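Local structure of lasso peptide isopeptidase AtxE2 (Asticcacaulis excentricus, 5TXE) at residues A[187-192]-A[223-228]. The protein hydrolyses the isopeptide bond of the lasso peptides astexin-2 and astexin-3, recognising their knotted shape and turning them into linear peptides. The protein carries 1 engineered substitution. Sequence-based numbering, arbitrary orientation.
Sequences SGRPGF and VLEPIS
Val-223 sets its CG2 methyl over one face of the Phe-192 ring, 4.2 Å from the centroid, a CH-pi contact displaced toward the rim. A branched side chain suits this place because CG1 also meets the ring, at CD2, while CB lies against CE2; Phe-192 presents that face with CG anti to its backbone N (chi1 -180°). The bend of Glu-225 at chi2 (-64°) curls the chain back, so that OE1 takes the N-H of Ile-227 at 2.7 Å from above the carboxylate plane, bridging the cis peptide before Pro-226. OE2 lies at the guanidinium edge of Arg-189, 3.9 Å from NH1, a long salt bridge; a water bound to Arg-189 NH1, Glu-225 OE2 and Ile-227 O closes the gap. The stronger partner of Arg-189 is Glu-174, and NH1 also hydrogen-bonds to Ala-119 O. A methionine in place of Arg-189 would probably leave Glu-174 and Glu-225 without their shared positive mate and the water without its donor. Ile-227 pushes CG2 to 3.7 Å from Phe-192 N and lays CD1 near Gly-191 O, a beta-branched apolar chain fitting the first helix turn, where Gly-191 has no side chain. Ser-228 O meets CG of Arg-189 at 3.5 Å and, through a second water, the N-H of Gly-191. The contact folds this loop onto the N-terminus of helix 190-202, with Arg-189 as N-cap, in a four-stranded blade of the prolyl oligopeptidase-family beta-propeller.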
ATOM      1  N   SER A 187      23.253  -0.437  10.773  1.00 28.07           N
ATOM      2  CA  SER A 187      22.773  -1.725  11.273  1.00 26.84           C
ATOM      3  C   SER A 187      22.546  -2.725  10.160  1.00 27.00           C
ATOM      4  O   SER A 187      22.401  -2.355   8.994  1.00 29.21           O
ATOM      5  CB  SER A 187      21.436  -1.534  11.996  1.00 27.27           C
ATOM      6  OG  SER A 187      20.439  -1.017  11.155  1.00 28.85           O
ATOM      7  N   GLY A 188      22.498  -3.994  10.531  1.00 29.06           N
ATOM      8  CA  GLY A 188      22.070  -5.070   9.609  1.00 27.47           C
ATOM      9  C   GLY A 188      22.261  -6.432  10.238  1.00 28.14           C
ATOM     10  O   GLY A 188      22.541  -6.494  11.433  1.00 27.16           O
ATOM     11  N   ARG A 189      22.201  -7.514   9.439  1.00 27.82           N
ATOM     12  CA  ARG A 189      22.118  -8.839   9.976  1.00 28.68           C
ATOM     13  C   ARG A 189      23.066  -9.843   9.344  1.00 31.42           C
ATOM     14  O   ARG A 189      22.650 -10.708   8.581  1.00 32.27           O
ATOM     15  CB  ARG A 189      20.661  -9.332   9.902  1.00 28.73           C
ATOM     16  CG  ARG A 189      19.708  -8.500  10.774  1.00 32.61           C
ATOM     17  CD  ARG A 189      18.252  -8.958  10.752  1.00 30.51           C
ATOM     18  NE  ARG A 189      17.706  -8.882   9.415  1.00 32.51           N
ATOM     19  CZ  ARG A 189      16.576  -9.482   9.042  1.00 31.76           C
ATOM     20  NH1 ARG A 189      15.862 -10.171   9.912  1.00 34.16           N
ATOM     21  NH2 ARG A 189      16.157  -9.373   7.812  1.00 29.10           N
ATOM     22  N   PRO A 190      24.335  -9.796   9.735  1.00 32.86           N
ATOM     23  CA  PRO A 190      25.253 -10.780   9.197  1.00 30.81           C
ATOM     24  C   PRO A 190      24.801 -12.161   9.563  1.00 32.37           C
ATOM     25  O   PRO A 190      25.114 -13.103   8.851  1.00 31.32           O
ATOM     26  CB  PRO A 190      26.579 -10.458   9.909  1.00 33.09           C
ATOM     27  CG  PRO A 190      26.212  -9.590  11.074  1.00 30.18           C
ATOM     28  CD  PRO A 190      25.023  -8.813  10.597  1.00 32.35           C
ATOM     29  N   GLY A 191      24.091 -12.323  10.679  1.00 30.82           N
ATOM     30  CA  GLY A 191      23.597 -13.677  11.044  1.00 29.50           C
ATOM     31  C   GLY A 191      22.664 -14.281   9.964  1.00 30.65           C
ATOM     32  O   GLY A 191      22.508 -15.496   9.862  1.00 31.22           O
ATOM     33  N   PHE A 192      22.003 -13.432   9.210  1.00 28.81           N
ATOM     34  CA  PHE A 192      21.048 -13.872   8.224  1.00 31.06           C
ATOM     35  C   PHE A 192      21.851 -14.503   7.103  1.00 32.43           C
ATOM     36  O   PHE A 192      21.517 -15.576   6.627  1.00 30.79           O
ATOM     37  CB  PHE A 192      20.190 -12.714   7.710  1.00 30.71           C
ATOM     38  CG  PHE A 192      19.186 -13.140   6.692  1.00 32.95           C
ATOM     39  CD1 PHE A 192      19.553 -13.274   5.372  1.00 34.24           C
ATOM     40  CD2 PHE A 192      17.902 -13.463   7.053  1.00 29.11           C
ATOM     41  CE1 PHE A 192      18.628 -13.696   4.425  1.00 36.86           C
ATOM     42  CE2 PHE A 192      16.992 -13.882   6.123  1.00 32.22           C
ATOM     43  CZ  PHE A 192      17.329 -14.000   4.803  1.00 31.10           C
ATOM     44  N   VAL A 223      15.209 -18.844   6.511  1.00 23.35           N
ATOM     45  CA  VAL A 223      15.877 -18.596   7.746  1.00 24.39           C
ATOM     46  C   VAL A 223      14.826 -18.231   8.783  1.00 26.86           C
ATOM     47  O   VAL A 223      14.013 -17.316   8.574  1.00 25.53           O
ATOM     48  CB  VAL A 223      16.823 -17.383   7.615  1.00 26.22           C
ATOM     49  CG1 VAL A 223      17.402 -17.000   8.964  1.00 25.68           C
ATOM     50  CG2 VAL A 223      17.931 -17.653   6.574  1.00 28.81           C
ATOM     51  N   LEU A 224      14.879 -18.903   9.920  1.00 32.49           N
ATOM     52  CA  LEU A 224      13.988 -18.622  11.074  1.00 34.75           C
ATOM     53  C   LEU A 224      14.586 -17.558  11.992  1.00 33.87           C
ATOM     54  O   LEU A 224      15.788 -17.540  12.236  1.00 35.27           O
ATOM     55  CB  LEU A 224      13.805 -19.894  11.895  1.00 33.40           C
ATOM     56  CG  LEU A 224      13.222 -21.062  11.080  1.00 40.17           C
ATOM     57  CD1 LEU A 224      13.225 -22.368  11.906  1.00 41.98           C
ATOM     58  CD2 LEU A 224      11.812 -20.727  10.591  1.00 34.48           C
ATOM     59  N   GLU A 225      13.730 -16.728  12.562  1.00 33.66           N
ATOM     60  CA  GLU A 225      14.088 -15.971  13.766  1.00 34.29           C
ATOM     61  C   GLU A 225      14.547 -16.935  14.875  1.00 37.48           C
ATOM     62  O   GLU A 225      14.099 -18.065  14.894  1.00 40.71           O
ATOM     63  CB  GLU A 225      12.864 -15.183  14.211  1.00 34.28           C
ATOM     64  CG  GLU A 225      12.575 -13.974  13.337  1.00 36.16           C
ATOM     65  CD  GLU A 225      13.700 -12.944  13.402  1.00 40.66           C
ATOM     66  OE1 GLU A 225      14.580 -13.019  14.306  1.00 44.87           O
ATOM     67  OE2 GLU A 225      13.707 -12.029  12.562  1.00 41.76           O
ATOM     68  N   PRO A 226      15.393 -16.536  15.830  1.00 40.76           N
ATOM     69  CA  PRO A 226      15.826 -15.148  16.038  1.00 36.30           C
ATOM     70  C   PRO A 226      17.100 -14.907  15.263  1.00 34.45           C
ATOM     71  O   PRO A 226      17.994 -15.750  15.263  1.00 32.26           O
ATOM     72  CB  PRO A 226      16.139 -15.116  17.549  1.00 38.43           C
ATOM     73  CG  PRO A 226      16.662 -16.508  17.834  1.00 39.33           C
ATOM     74  CD  PRO A 226      15.922 -17.452  16.873  1.00 37.09           C
ATOM     75  N   ILE A 227      17.192 -13.767  14.622  1.00 30.10           N
ATOM     76  CA  ILE A 227      18.436 -13.357  14.019  1.00 32.53           C
ATOM     77  C   ILE A 227      18.685 -11.941  14.536  1.00 33.78           C
ATOM     78  O   ILE A 227      17.856 -11.063  14.347  1.00 32.25           O
ATOM     79  CB  ILE A 227      18.315 -13.244  12.484  1.00 31.55           C
ATOM     80  CG1 ILE A 227      18.107 -14.595  11.829  1.00 33.07           C
ATOM     81  CG2 ILE A 227      19.544 -12.571  11.888  1.00 32.36           C
ATOM     82  CD1 ILE A 227      19.226 -15.611  12.007  1.00 36.24           C
ATOM     83  N   SER A 228      19.846 -11.696  15.131  1.00 35.02           N
ATOM     84  CA  SER A 228      20.102 -10.399  15.735  1.00 35.66           C
ATOM     85  C   SER A 228      20.572  -9.340  14.760  1.00 37.21           C
ATOM     86  O   SER A 228      21.203  -9.618  13.734  1.00 38.02           O
ATOM     87  CB  SER A 228      21.233 -10.505  16.753  1.00 39.53           C
ATOM     88  OG  SER A 228      21.115 -11.655  17.540  1.00 40.80           O
TER
HETATM   89  O   HOH W   1      15.783 -10.401  12.678  1.00 32.68           O
HETATM   90  O   HOH W   2      23.301 -10.860  12.848  1.00 29.10           O